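PDB 1VJ0: alcohol dehydrogenase, zinc-containing from Thermotoga maritima, which probably acts as a zinc-dependent oxidoreductase of the medium-chain alcohol dehydrogenase family, with two zinc ions bound in each chain. Local coordinates for residues Y116-S121 and Y125-R130; G147-H152 and V374-E379; R279-G284 and G292-A297; L207-V212 and S347-H352; H185-D188 and S193-G196. All coordinates share one frame; numbering follows the deposited sequence.

Contact 1 of 5, residues Y116-S121 and Y125-R130. With ZN (zinc ion), chain E.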
# COMPACT_ATOMS: atom_id res chain seq x y z
N TYR A 116 -13.73 -2.04 17.22
CA TYR A 116 -12.52 -1.44 16.67
C TYR A 116 -12.08 -2.14 15.39
O TYR A 116 -11.71 -1.50 14.42
CB TYR A 116 -11.38 -1.48 17.67
CG TYR A 116 -10.04 -0.95 17.18
CD1 TYR A 116 -9.74 0.41 17.22
CD2 TYR A 116 -9.12 -1.80 16.62
CE1 TYR A 116 -8.53 0.89 16.75
CE2 TYR A 116 -7.93 -1.34 16.14
CZ TYR A 116 -7.62 -0.01 16.21
OH TYR A 116 -6.36 0.42 15.76
N TRP A 117 -12.09 -3.47 15.42
CA TRP A 117 -11.58 -4.20 14.29
C TRP A 117 -12.52 -4.16 13.10
O TRP A 117 -12.05 -4.03 11.95
CB TRP A 117 -11.20 -5.63 14.66
CG TRP A 117 -9.99 -5.72 15.53
CD1 TRP A 117 -8.68 -5.75 15.14
CD2 TRP A 117 -9.98 -5.79 16.96
NE1 TRP A 117 -7.87 -5.85 16.25
CE2 TRP A 117 -8.63 -5.89 17.37
CE3 TRP A 117 -10.99 -5.80 17.95
CZ2 TRP A 117 -8.25 -5.95 18.71
CZ3 TRP A 117 -10.59 -5.85 19.30
CH2 TRP A 117 -9.25 -5.97 19.65
N CYS A 118 -13.82 -4.32 13.35
CA CYS A 118 -14.81 -4.24 12.30
C CYS A 118 -14.91 -2.81 11.72
O CYS A 118 -15.10 -2.65 10.54
CB CYS A 118 -16.16 -4.65 12.80
SG CYS A 118 -16.34 -6.42 13.25
N LYS A 119 -14.78 -1.78 12.55
CA LYS A 119 -15.11 -0.41 12.10
C LYS A 119 -13.95 0.57 11.95
O LYS A 119 -14.07 1.54 11.21
CB LYS A 119 -16.18 0.22 12.99
CG LYS A 119 -17.61 -0.30 12.70
CD LYS A 119 -18.13 0.38 11.41
CE LYS A 119 -19.57 0.03 11.06
NZ LYS A 119 -20.54 0.25 12.19
N VAL A 120 -12.84 0.35 12.65
CA VAL A 120 -11.78 1.34 12.65
C VAL A 120 -10.62 0.81 11.86
O VAL A 120 -10.20 1.45 10.90
CB VAL A 120 -11.35 1.75 14.04
CG1 VAL A 120 -10.22 2.75 13.97
CG2 VAL A 120 -12.53 2.37 14.86
N SER A 121 -10.10 -0.35 12.24
CA SER A 121 -8.96 -0.94 11.52
C SER A 121 -9.38 -1.72 10.29
O SER A 121 -8.53 -2.07 9.49
CB SER A 121 -8.11 -1.82 12.45
OG SER A 121 -8.71 -3.06 12.64
N TYR A 125 -11.84 -10.11 10.36
CA TYR A 125 -11.38 -11.47 10.74
C TYR A 125 -10.87 -11.45 12.17
O TYR A 125 -10.79 -12.50 12.85
CB TYR A 125 -10.32 -12.01 9.72
CG TYR A 125 -9.33 -10.99 9.25
CD1 TYR A 125 -9.59 -10.15 8.16
CD2 TYR A 125 -8.15 -10.79 9.95
CE1 TYR A 125 -8.70 -9.15 7.80
CE2 TYR A 125 -7.25 -9.81 9.58
CZ TYR A 125 -7.54 -8.99 8.53
OH TYR A 125 -6.60 -8.02 8.25
N LEU A 126 -10.49 -10.26 12.67
CA LEU A 126 -10.01 -10.13 14.08
C LEU A 126 -11.09 -9.74 15.13
O LEU A 126 -10.78 -9.53 16.31
CB LEU A 126 -8.82 -9.17 14.19
CG LEU A 126 -7.62 -9.47 13.29
CD1 LEU A 126 -6.51 -8.44 13.38
CD2 LEU A 126 -7.13 -10.85 13.55
N CYS A 127 -12.33 -9.69 14.73
CA CYS A 127 -13.42 -9.29 15.61
C CYS A 127 -13.45 -10.28 16.79
O CYS A 127 -13.44 -11.48 16.60
CB CYS A 127 -14.71 -9.35 14.83
SG CYS A 127 -16.19 -9.12 15.85
N PRO A 128 -13.42 -9.80 18.02
CA PRO A 128 -13.48 -10.71 19.16
C PRO A 128 -14.87 -11.37 19.36
O PRO A 128 -15.01 -12.22 20.21
CB PRO A 128 -13.14 -9.81 20.35
CG PRO A 128 -13.54 -8.40 19.90
CD PRO A 128 -13.37 -8.39 18.41
N ASN A 129 -15.89 -10.95 18.60
CA ASN A 129 -17.25 -11.41 18.82
C ASN A 129 -17.68 -12.25 17.65
O ASN A 129 -18.85 -12.37 17.36
CB ASN A 129 -18.19 -10.20 18.92
CG ASN A 129 -17.82 -9.23 20.05
OD1 ASN A 129 -17.75 -9.64 21.20
ND2 ASN A 129 -17.62 -7.93 19.73
N ARG A 130 -16.71 -12.81 16.94
CA ARG A 130 -16.95 -13.55 15.67
C ARG A 130 -17.66 -14.91 15.95
O ARG A 130 -17.22 -15.69 16.80
CB ARG A 130 -15.61 -13.76 14.97
CG ARG A 130 -15.62 -14.31 13.59
CD ARG A 130 -14.24 -14.24 12.87
NE ARG A 130 -14.30 -15.09 11.72
CZ ARG A 130 -14.00 -16.39 11.72
NH1 ARG A 130 -13.53 -17.00 12.81
NH2 ARG A 130 -14.17 -17.07 10.61
ZN ZN E . -16.43 -6.76 15.55

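Contact 2 of 5, residues G147-H152 and V374-E379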
# COMPACT_ATOMS: atom_id res chain seq x y z
N GLY A 147 -24.97 -25.62 12.03
CA GLY A 147 -23.80 -26.25 11.45
C GLY A 147 -24.19 -27.02 10.18
O GLY A 147 -25.37 -27.23 9.95
N CYS A 148 -23.19 -27.40 9.38
CA CYS A 148 -23.45 -27.98 8.08
C CYS A 148 -23.60 -29.50 8.04
O CYS A 148 -24.00 -30.03 7.00
CB CYS A 148 -22.34 -27.56 7.11
SG CYS A 148 -22.33 -25.77 6.86
N TYR A 149 -23.26 -30.21 9.14
CA TYR A 149 -23.48 -31.66 9.22
C TYR A 149 -24.96 -31.91 9.52
O TYR A 149 -25.34 -32.49 10.57
CB TYR A 149 -22.66 -32.31 10.32
CG TYR A 149 -21.14 -32.39 10.19
CD1 TYR A 149 -20.41 -31.61 9.31
CD2 TYR A 149 -20.43 -33.28 11.02
CE1 TYR A 149 -19.00 -31.68 9.28
CE2 TYR A 149 -19.08 -33.35 11.01
CZ TYR A 149 -18.36 -32.56 10.12
OH TYR A 149 -17.00 -32.63 10.13
N SER A 150 -25.78 -31.54 8.54
CA SER A 150 -27.19 -31.44 8.70
C SER A 150 -27.83 -31.40 7.31
O SER A 150 -27.19 -31.04 6.29
CB SER A 150 -27.50 -30.14 9.48
OG SER A 150 -28.87 -29.95 9.69
N SER A 151 -29.09 -31.74 7.27
CA SER A 151 -29.91 -31.66 6.06
C SER A 151 -30.14 -30.20 5.72
O SER A 151 -30.23 -29.86 4.52
CB SER A 151 -31.25 -32.39 6.28
OG SER A 151 -31.98 -31.82 7.37
N HIS A 152 -30.20 -29.37 6.76
CA HIS A 152 -30.53 -27.95 6.64
C HIS A 152 -29.71 -27.14 7.61
O HIS A 152 -29.29 -27.65 8.66
CB HIS A 152 -32.03 -27.71 6.93
CG HIS A 152 -32.94 -28.38 5.94
ND1 HIS A 152 -33.31 -29.71 6.06
CD2 HIS A 152 -33.55 -27.91 4.83
CE1 HIS A 152 -34.07 -30.04 5.03
NE2 HIS A 152 -34.22 -28.97 4.26
N VAL A 374 -12.85 -34.88 2.58
CA VAL A 374 -14.16 -35.53 2.48
C VAL A 374 -15.25 -34.49 2.40
O VAL A 374 -15.26 -33.51 3.16
CB VAL A 374 -14.48 -36.37 3.72
CG1 VAL A 374 -15.85 -37.11 3.51
CG2 VAL A 374 -13.35 -37.36 4.02
N ILE A 375 -16.19 -34.75 1.51
CA ILE A 375 -17.46 -34.05 1.42
C ILE A 375 -18.63 -34.94 1.87
O ILE A 375 -18.73 -36.11 1.49
CB ILE A 375 -17.68 -33.59 -0.04
CG1 ILE A 375 -16.52 -32.70 -0.49
CG2 ILE A 375 -19.02 -32.84 -0.19
CD1 ILE A 375 -16.37 -31.38 0.23
N LEU A 376 -19.52 -34.38 2.68
CA LEU A 376 -20.72 -35.11 3.12
C LEU A 376 -21.90 -34.61 2.33
O LEU A 376 -22.02 -33.41 2.02
CB LEU A 376 -21.00 -34.91 4.62
CG LEU A 376 -19.95 -35.47 5.59
CD1 LEU A 376 -20.17 -34.99 7.01
CD2 LEU A 376 -19.94 -37.00 5.52
N TYR A 377 -22.81 -35.52 2.03
CA TYR A 377 -24.03 -35.12 1.40
C TYR A 377 -25.24 -35.71 2.15
O TYR A 377 -25.28 -36.91 2.47
CB TYR A 377 -24.04 -35.50 -0.08
CG TYR A 377 -23.86 -36.93 -0.34
CD1 TYR A 377 -24.95 -37.80 -0.31
CD2 TYR A 377 -22.60 -37.45 -0.64
CE1 TYR A 377 -24.78 -39.16 -0.56
CE2 TYR A 377 -22.43 -38.79 -0.88
CZ TYR A 377 -23.51 -39.63 -0.85
OH TYR A 377 -23.29 -40.96 -1.11
N PRO A 378 -26.20 -34.85 2.45
CA PRO A 378 -27.46 -35.33 2.99
C PRO A 378 -28.21 -36.18 1.95
O PRO A 378 -27.96 -36.07 0.74
CB PRO A 378 -28.22 -34.04 3.30
CG PRO A 378 -27.15 -32.94 3.30
CD PRO A 378 -26.18 -33.38 2.32
N GLU A 379 -29.10 -37.01 2.48
CA GLU A 379 -30.05 -37.88 1.79
C GLU A 379 -29.37 -39.21 1.54
O GLU A 379 -29.72 -40.16 2.25
CB GLU A 379 -30.74 -37.24 0.57
CG GLU A 379 -31.44 -35.95 1.02
CD GLU A 379 -32.68 -35.54 0.21
OE1 GLU A 379 -33.80 -36.09 0.43
OE2 GLU A 379 -32.53 -34.59 -0.61

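Contact 3 of 5, residues R279-G284 and G292-A297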
# COMPACT_ATOMS: atom_id res chain seq x y z
N ARG A 279 7.83 -25.60 13.57
CA ARG A 279 9.20 -25.85 13.18
C ARG A 279 9.44 -25.55 11.70
O ARG A 279 10.59 -25.42 11.31
CB ARG A 279 9.62 -27.26 13.48
CG ARG A 279 9.67 -27.51 14.98
CD ARG A 279 9.90 -28.91 15.35
NE ARG A 279 8.76 -29.72 14.98
CZ ARG A 279 8.73 -31.05 15.12
NH1 ARG A 279 9.78 -31.71 15.60
NH2 ARG A 279 7.64 -31.73 14.76
N ALA A 280 8.39 -25.47 10.90
CA ALA A 280 8.54 -25.07 9.49
C ALA A 280 9.28 -23.74 9.32
O ALA A 280 9.93 -23.53 8.32
CB ALA A 280 7.17 -25.00 8.82
N LEU A 281 9.13 -22.81 10.27
CA LEU A 281 9.79 -21.51 10.17
C LEU A 281 11.29 -21.65 10.19
O LEU A 281 11.99 -20.77 9.70
CB LEU A 281 9.36 -20.55 11.32
CG LEU A 281 8.10 -19.74 11.01
CD1 LEU A 281 6.91 -20.64 10.71
CD2 LEU A 281 7.85 -18.82 12.19
N LEU A 282 11.80 -22.71 10.81
CA LEU A 282 13.25 -22.91 10.86
C LEU A 282 13.82 -23.11 9.45
O LEU A 282 14.87 -22.56 9.14
CB LEU A 282 13.66 -24.09 11.76
CG LEU A 282 13.11 -24.13 13.21
CD1 LEU A 282 13.81 -25.16 14.02
CD2 LEU A 282 13.18 -22.82 13.90
N GLU A 283 13.13 -23.86 8.61
CA GLU A 283 13.56 -23.99 7.19
C GLU A 283 13.15 -22.81 6.29
O GLU A 283 13.96 -22.27 5.55
CB GLU A 283 13.05 -25.30 6.61
CG GLU A 283 13.12 -25.27 5.11
CD GLU A 283 12.91 -26.61 4.45
OE1 GLU A 283 12.19 -27.48 5.03
OE2 GLU A 283 13.46 -26.75 3.33
N GLY A 284 11.91 -22.39 6.37
CA GLY A 284 11.42 -21.30 5.56
C GLY A 284 12.25 -20.04 5.68
O GLY A 284 12.51 -19.38 4.67
N GLY A 292 12.23 -10.46 1.62
CA GLY A 292 11.17 -11.42 1.42
C GLY A 292 9.98 -11.35 2.38
O GLY A 292 10.06 -10.71 3.47
N PHE A 293 8.88 -12.00 1.98
CA PHE A 293 7.62 -12.00 2.73
C PHE A 293 7.15 -13.40 3.09
O PHE A 293 7.05 -14.29 2.26
CB PHE A 293 6.58 -11.24 1.89
CG PHE A 293 5.37 -10.82 2.63
CD1 PHE A 293 4.40 -11.73 2.94
CD2 PHE A 293 5.15 -9.50 2.92
CE1 PHE A 293 3.25 -11.35 3.60
CE2 PHE A 293 3.98 -9.09 3.54
CZ PHE A 293 3.04 -10.05 3.89
N TYR A 294 6.92 -13.65 4.36
CA TYR A 294 6.57 -14.97 4.83
C TYR A 294 5.20 -14.91 5.52
O TYR A 294 5.11 -14.38 6.60
CB TYR A 294 7.64 -15.39 5.81
CG TYR A 294 7.77 -16.85 6.17
CD1 TYR A 294 6.84 -17.83 5.80
CD2 TYR A 294 8.90 -17.26 6.81
CE1 TYR A 294 7.02 -19.17 6.16
CE2 TYR A 294 9.10 -18.60 7.15
CZ TYR A 294 8.15 -19.54 6.81
OH TYR A 294 8.40 -20.86 7.14
N SER A 295 4.16 -15.45 4.89
CA SER A 295 2.83 -15.55 5.46
C SER A 295 2.75 -16.86 6.18
O SER A 295 2.96 -17.91 5.58
CB SER A 295 1.71 -15.53 4.41
OG SER A 295 1.47 -14.19 3.97
N VAL A 296 2.42 -16.79 7.46
CA VAL A 296 2.32 -17.96 8.30
C VAL A 296 0.85 -18.22 8.61
O VAL A 296 0.22 -17.49 9.38
CB VAL A 296 3.16 -17.78 9.58
CG1 VAL A 296 3.10 -19.02 10.38
CG2 VAL A 296 4.59 -17.44 9.22
N ALA A 297 0.32 -19.28 8.03
CA ALA A 297 -1.14 -19.54 8.07
C ALA A 297 -1.52 -20.95 8.52
O ALA A 297 -2.68 -21.19 8.75
CB ALA A 297 -1.77 -19.25 6.74

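Contact 4 of 5, residues L207-V212 and S347-H352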
# COMPACT_ATOMS: atom_id res chain seq x y z
N LEU A 207 -4.93 -26.46 2.36
CA LEU A 207 -4.43 -25.09 2.45
C LEU A 207 -3.28 -24.82 1.48
O LEU A 207 -3.32 -23.87 0.64
CB LEU A 207 -4.00 -24.79 3.89
CG LEU A 207 -3.45 -23.38 4.18
CD1 LEU A 207 -4.51 -22.34 3.98
CD2 LEU A 207 -2.94 -23.30 5.58
N GLY A 208 -2.24 -25.65 1.57
CA GLY A 208 -1.08 -25.49 0.68
C GLY A 208 -1.44 -25.68 -0.79
O GLY A 208 -0.95 -24.94 -1.68
N LEU A 209 -2.33 -26.63 -1.05
CA LEU A 209 -2.78 -26.89 -2.43
C LEU A 209 -3.64 -25.77 -3.05
O LEU A 209 -3.42 -25.39 -4.22
CB LEU A 209 -3.46 -28.23 -2.49
CG LEU A 209 -2.59 -29.46 -2.19
CD1 LEU A 209 -3.48 -30.65 -1.97
CD2 LEU A 209 -1.59 -29.73 -3.31
N PHE A 210 -4.55 -25.19 -2.30
CA PHE A 210 -5.21 -23.97 -2.75
C PHE A 210 -4.19 -22.86 -3.00
O PHE A 210 -4.33 -22.13 -3.97
CB PHE A 210 -6.29 -23.48 -1.75
CG PHE A 210 -7.65 -23.96 -2.07
CD1 PHE A 210 -8.10 -25.20 -1.64
CD2 PHE A 210 -8.52 -23.15 -2.81
CE1 PHE A 210 -9.38 -25.63 -1.95
CE2 PHE A 210 -9.78 -23.56 -3.08
CZ PHE A 210 -10.21 -24.81 -2.69
N GLY A 211 -3.17 -22.76 -2.14
CA GLY A 211 -2.04 -21.83 -2.31
C GLY A 211 -1.42 -21.93 -3.69
O GLY A 211 -1.10 -20.92 -4.31
N VAL A 212 -1.24 -23.17 -4.18
CA VAL A 212 -0.68 -23.41 -5.52
C VAL A 212 -1.53 -22.74 -6.60
O VAL A 212 -1.01 -21.96 -7.42
CB VAL A 212 -0.53 -24.94 -5.83
CG1 VAL A 212 -0.11 -25.18 -7.30
CG2 VAL A 212 0.53 -25.58 -4.87
N SER A 347 -11.14 -29.91 -7.93
CA SER A 347 -11.93 -31.10 -7.59
C SER A 347 -11.00 -32.27 -7.30
O SER A 347 -11.43 -33.22 -6.65
CB SER A 347 -12.96 -31.52 -8.64
OG SER A 347 -12.36 -31.74 -9.91
N LYS A 348 -9.76 -32.23 -7.78
CA LYS A 348 -8.82 -33.28 -7.49
C LYS A 348 -8.52 -33.47 -5.97
O LYS A 348 -8.03 -34.51 -5.56
CB LYS A 348 -7.52 -33.07 -8.28
CG LYS A 348 -7.68 -33.10 -9.83
CD LYS A 348 -6.33 -32.89 -10.52
CE LYS A 348 -6.49 -32.78 -12.02
NZ LYS A 348 -6.87 -34.08 -12.63
N LEU A 349 -8.77 -32.47 -5.17
CA LEU A 349 -8.53 -32.52 -3.75
C LEU A 349 -9.58 -33.37 -3.02
O LEU A 349 -9.31 -33.88 -1.94
CB LEU A 349 -8.54 -31.11 -3.19
CG LEU A 349 -7.27 -30.28 -3.31
CD1 LEU A 349 -6.85 -30.06 -4.73
CD2 LEU A 349 -7.49 -28.93 -2.65
N ILE A 350 -10.76 -33.54 -3.62
CA ILE A 350 -11.84 -34.31 -2.96
C ILE A 350 -11.63 -35.77 -3.20
O ILE A 350 -11.76 -36.23 -4.31
CB ILE A 350 -13.24 -33.85 -3.42
CG1 ILE A 350 -13.42 -32.38 -3.06
CG2 ILE A 350 -14.34 -34.75 -2.75
CD1 ILE A 350 -14.48 -31.65 -3.83
N THR A 351 -11.22 -36.48 -2.17
CA THR A 351 -10.90 -37.89 -2.32
C THR A 351 -12.03 -38.79 -1.93
O THR A 351 -12.03 -39.95 -2.35
CB THR A 351 -9.67 -38.29 -1.50
OG1 THR A 351 -9.78 -37.80 -0.17
CG2 THR A 351 -8.41 -37.66 -2.08
N HIS A 352 -12.97 -38.28 -1.13
CA HIS A 352 -14.04 -39.13 -0.61
C HIS A 352 -15.33 -38.31 -0.53
O HIS A 352 -15.31 -37.16 -0.11
CB HIS A 352 -13.69 -39.57 0.80
CG HIS A 352 -12.52 -40.50 0.87
ND1 HIS A 352 -11.21 -40.06 0.82
CD2 HIS A 352 -12.46 -41.85 0.95
CE1 HIS A 352 -10.40 -41.10 0.89
NE2 HIS A 352 -11.13 -42.20 0.99

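Contact 5 of 5, residues H185-D188 and S193-G196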
# COMPACT_ATOMS: atom_id res chain seq x y z
N HIS A 185 -6.29 -15.08 1.92
CA HIS A 185 -5.90 -14.06 2.87
C HIS A 185 -4.36 -13.94 2.88
O HIS A 185 -3.76 -12.84 2.87
CB HIS A 185 -6.46 -14.46 4.27
CG HIS A 185 -6.18 -13.49 5.37
ND1 HIS A 185 -6.71 -13.63 6.64
CD2 HIS A 185 -5.49 -12.33 5.38
CE1 HIS A 185 -6.30 -12.62 7.40
NE2 HIS A 185 -5.57 -11.80 6.65
N ALA A 186 -3.70 -15.08 2.90
CA ALA A 186 -2.25 -15.09 3.00
C ALA A 186 -1.56 -14.41 1.87
O ALA A 186 -0.54 -13.76 2.06
CB ALA A 186 -1.78 -16.50 3.07
N PHE A 187 -2.07 -14.64 0.67
CA PHE A 187 -1.56 -14.02 -0.56
C PHE A 187 -1.96 -12.57 -0.67
O PHE A 187 -1.15 -11.74 -1.14
CB PHE A 187 -2.02 -14.83 -1.77
CG PHE A 187 -1.21 -16.08 -1.99
CD1 PHE A 187 -1.53 -17.27 -1.36
CD2 PHE A 187 -0.12 -16.07 -2.88
CE1 PHE A 187 -0.76 -18.42 -1.55
CE2 PHE A 187 0.64 -17.20 -3.11
CZ PHE A 187 0.32 -18.41 -2.39
N ASP A 188 -3.15 -12.24 -0.20
CA ASP A 188 -3.67 -10.87 -0.27
C ASP A 188 -2.85 -9.93 0.59
O ASP A 188 -2.83 -8.74 0.34
CB ASP A 188 -5.11 -10.85 0.23
CG ASP A 188 -5.85 -9.62 -0.16
OD1 ASP A 188 -5.97 -9.32 -1.37
OD2 ASP A 188 -6.41 -8.92 0.72
N SER A 193 2.52 -7.01 -6.71
CA SER A 193 2.09 -8.09 -7.62
C SER A 193 3.02 -9.30 -7.55
O SER A 193 4.17 -9.18 -7.17
CB SER A 193 1.94 -7.58 -9.04
OG SER A 193 2.96 -7.97 -9.91
N PHE A 194 2.48 -10.47 -7.90
CA PHE A 194 3.22 -11.71 -7.97
C PHE A 194 3.96 -11.91 -9.32
O PHE A 194 4.72 -12.86 -9.47
CB PHE A 194 2.29 -12.89 -7.63
CG PHE A 194 2.03 -13.00 -6.16
CD1 PHE A 194 2.94 -13.66 -5.36
CD2 PHE A 194 0.94 -12.40 -5.58
CE1 PHE A 194 2.77 -13.72 -3.95
CE2 PHE A 194 0.74 -12.46 -4.19
CZ PHE A 194 1.66 -13.13 -3.38
N ALA A 195 3.83 -10.97 -10.25
CA ALA A 195 4.57 -11.04 -11.50
C ALA A 195 6.07 -11.10 -11.26
O ALA A 195 6.64 -10.29 -10.51
CB ALA A 195 4.27 -9.87 -12.34
N GLY A 196 6.70 -12.05 -11.91
CA GLY A 196 8.12 -12.27 -11.76
C GLY A 196 8.53 -12.86 -10.40
O GLY A 196 9.76 -12.94 -10.12

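Contact 1 of 5, residues Y116-S121 and Y125-R130
The backbones of W117 and C127 come within 5.6 Å at their CA atoms, where the short helix 116-119 and the returning chain 125-130 face each other across a tight reversal; a type I turn from C127 to R130 then leads the chain off. The zinc ion ties the two segments together directly. C118 SG binds it at 2.3 Å and C127 SG at 2.4 Å, and the two thiolates reach the metal by different first torsions: SG of C118 lies beside its own backbone N, whereas SG of C127 is anti to it (chi1 172°). C115 and C112 complete the four-cysteine site. C127 SG also accepts the backbone N-H of N129 at 3.3 Å, a second-shell bond that would help fix the thiolate and probably drains some of its negative charge. Beside the metal site, the indole of W117 packs on the returning chain. CB of L126 sits over one face of its five-membered ring, 4.0 Å from the centroid, in a CH-pi contact, and is 3.6 Å from W117 CD1. Farther along the indole, CD of P128 approaches CE3 of W117 to 3.5 Å at an oblique angle. W117 NE1 gives its hydrogen bond to the backbone O of R290 in the second subunit, and L126 packs on G291 of that same subunit. The structural-zinc lobe of the GroES-like domain thus continues from strand 109-110, brings C118 to the metal from helix 116-119 and passes into strand 131-132, with the second subunit against its tryptophan.

Contact 2 of 5, residues G147-H152 and V374-E379
CD1 of L376 stands over the centre of the Y149 ring, 4.0 Å from the centroid and only 8° off the ring normal, so one methyl group makes a nearly axial CH-pi contact. The leucine reaches it from strand 374-377 with CG beside its own backbone N (chi1 -65°). Two residues on, the ring of P378 lies against the loop backbone: its CG is 3.5 Å from S150 O, and its CB is 4.0 Å from S151 CA. Behind this first shell the loop is held by its own serines. S150 OG donates to H152 O at 2.6 Å, in the carbonyl plane and on a lone pair, while S151 OG and H152 ND1 are hydrogen-bonded at 2.8 Å. The backbone N of H19, in strand 16-22, bonds S151 OG as well. Y149 is fixed at its far end by a hydrogen bond from OH to D58 OD2, and V54 of strand 45-54 touches both Y149 and L376. The tyrosine side chain lies about 6 Å from that of the zinc ligand C55. Chemically the junction is divided: the two segments meet mainly through apolar and CH-pi packing, with the proline ring also against a loop carbonyl, while polar side chains of the loop find partners in strand 16-22, in H152 and in D58.

Contact 3 of 5, residues R279-G284 and G292-A297
Y294 is the first residue of strand 292-296 to meet the helical segment 280-284 of helix 280-287, which runs nearly antiparallel to the strand, its axis 11.0 Å from the strand's at closest approach. With CG anti to the backbone N (chi1 -163°), the phenol reaches across to the helix and sets its oxygen against the backbone: OH is 3.4 Å from L281 CA and also 3.4 Å from G284 CA. A CB on G284 would collide with that oxygen, so the glycine lets the ring come this close. CG of L281 packs obliquely against Y294 CE2 at 4.1 Å. S295 turns to the other side of the sheet, where its OG bonds A186 O. V296 returns to the helix side; its CG1 meets L281 CD1 at 4.2 Å, and its CG2 lies over one face of the Y294 ring. Strand 268-273, this helix and strand 292-296 form a beta-alpha-beta crossover of the Rossmann domain. A phenylalanine in place of Y294 would probably leave Q202 OE1 without its hydroxyl mate and the amide less firmly fixed. That amide also bonds A280 O through NE2, so the buried phenol and a helix carbonyl are both bonded by one glutamine side chain from strand 198-202, beside the apolar packing of L281 and V296.

Contact 4 of 5, residues L207-V212 and S347-H352
At the seam between the nucleotide-binding type of domain and the zinc-bearing one, L209 and F210 of helix 206-217 meet L349 from the loop that leads into strand 352-355. The two leucine side chains lie alongside one another, pointing opposite ways, with L209 CD1 at 4.0 Å from L349 CG. L349 CD2 swings to the phenylalanine and lies 3.9 Å from F210 CE1, an oblique approach to the ring. This methyl also touches L209 CB at 4.1 Å, so it is wedged between two successive residues of the helix. L349 reaches this position with CG anti to its carbonyl carbon (chi1 -82°). Helix 206-217 is the first helix of the Rossmann fold, and G208 fits the glycine-rich GxGxxG pattern that in this family usually marks the dinucleotide-binding turn. Within the Rossmann domain, L209 also packs on L235 and A236 of helix 230-238. F210 rests on M175, A176 and S179 of helix 170-188, the helix that carries the zinc ligand C178; the side chains of F210 and C178 are about 8 Å apart. Beyond L349, I350 packs on I375, and the side chains of T351 and H352 are joined by a hydrogen bond of 2.9 Å between T351 OG1 and H352 ND1.

Contact 5 of 5, residues H185-D188 and S193-G196
F187 and F194 share the same first torsion, with CG anti to the carbonyl carbon (chi1 -78° and -77°), which carries the one ring off the last turn of helix 170-188 and the other off the following loop until they meet. Their centroids are 5.4 Å apart and their planes are inclined at 52°, an oblique pair that is neither stacked nor edge-to-face. CZ of F194 makes the closest approach, 3.5 Å from F187 CD2, and CE1 of F194 follows at 3.9 Å from that same carbon. The helix backbone takes part too: F187 O lies at the edge of the F194 ring, in its plane, 3.7 Å from F194 CE2. The loop is shaped by an ST turn in which S193 OG accepts the backbone N-H of A195 at 3.1 Å; that oxygen is also hydrogen-bonded to Y184 OH of the fourth subunit. F270 of strand 268-273 meets both rings, edge-to-face with F194, and L218 touches both as well. An alanine at F194 is likely to open a gap beside F187 and F270 and take away one of the groups packing the F187 ring. Helix 206-217 closes in on F187 through I214 and A215. The arrangement is a buried aromatic cluster at a helix-to-strand connection, where the long helix 170-188 is joined to strand 198-202, the first strand of the Rossmann domain.

How the contacts relate
From the N terminus, contact 1 closes first, a short local loop round the structural zinc. Contact 2 opens next and stays open until the C-terminal strand 374-377, spanning the whole Rossmann domain. Within its span contact 5 closes a short turn; contact 4 then opens at helix 206-217 and closes in the loop leading into strand 352-355, with contact 3 enclosed by it. No two contacts cross. Contacts 2 and 4 meet where I375 N and H352 O probably hydrogen-bond between paired strands. Contact 5 links lobe and sheet: H185 packs against Y125 of contact 1, and S295 ties contact 3 to helix 170-188. L207 brings contact 4 against A297.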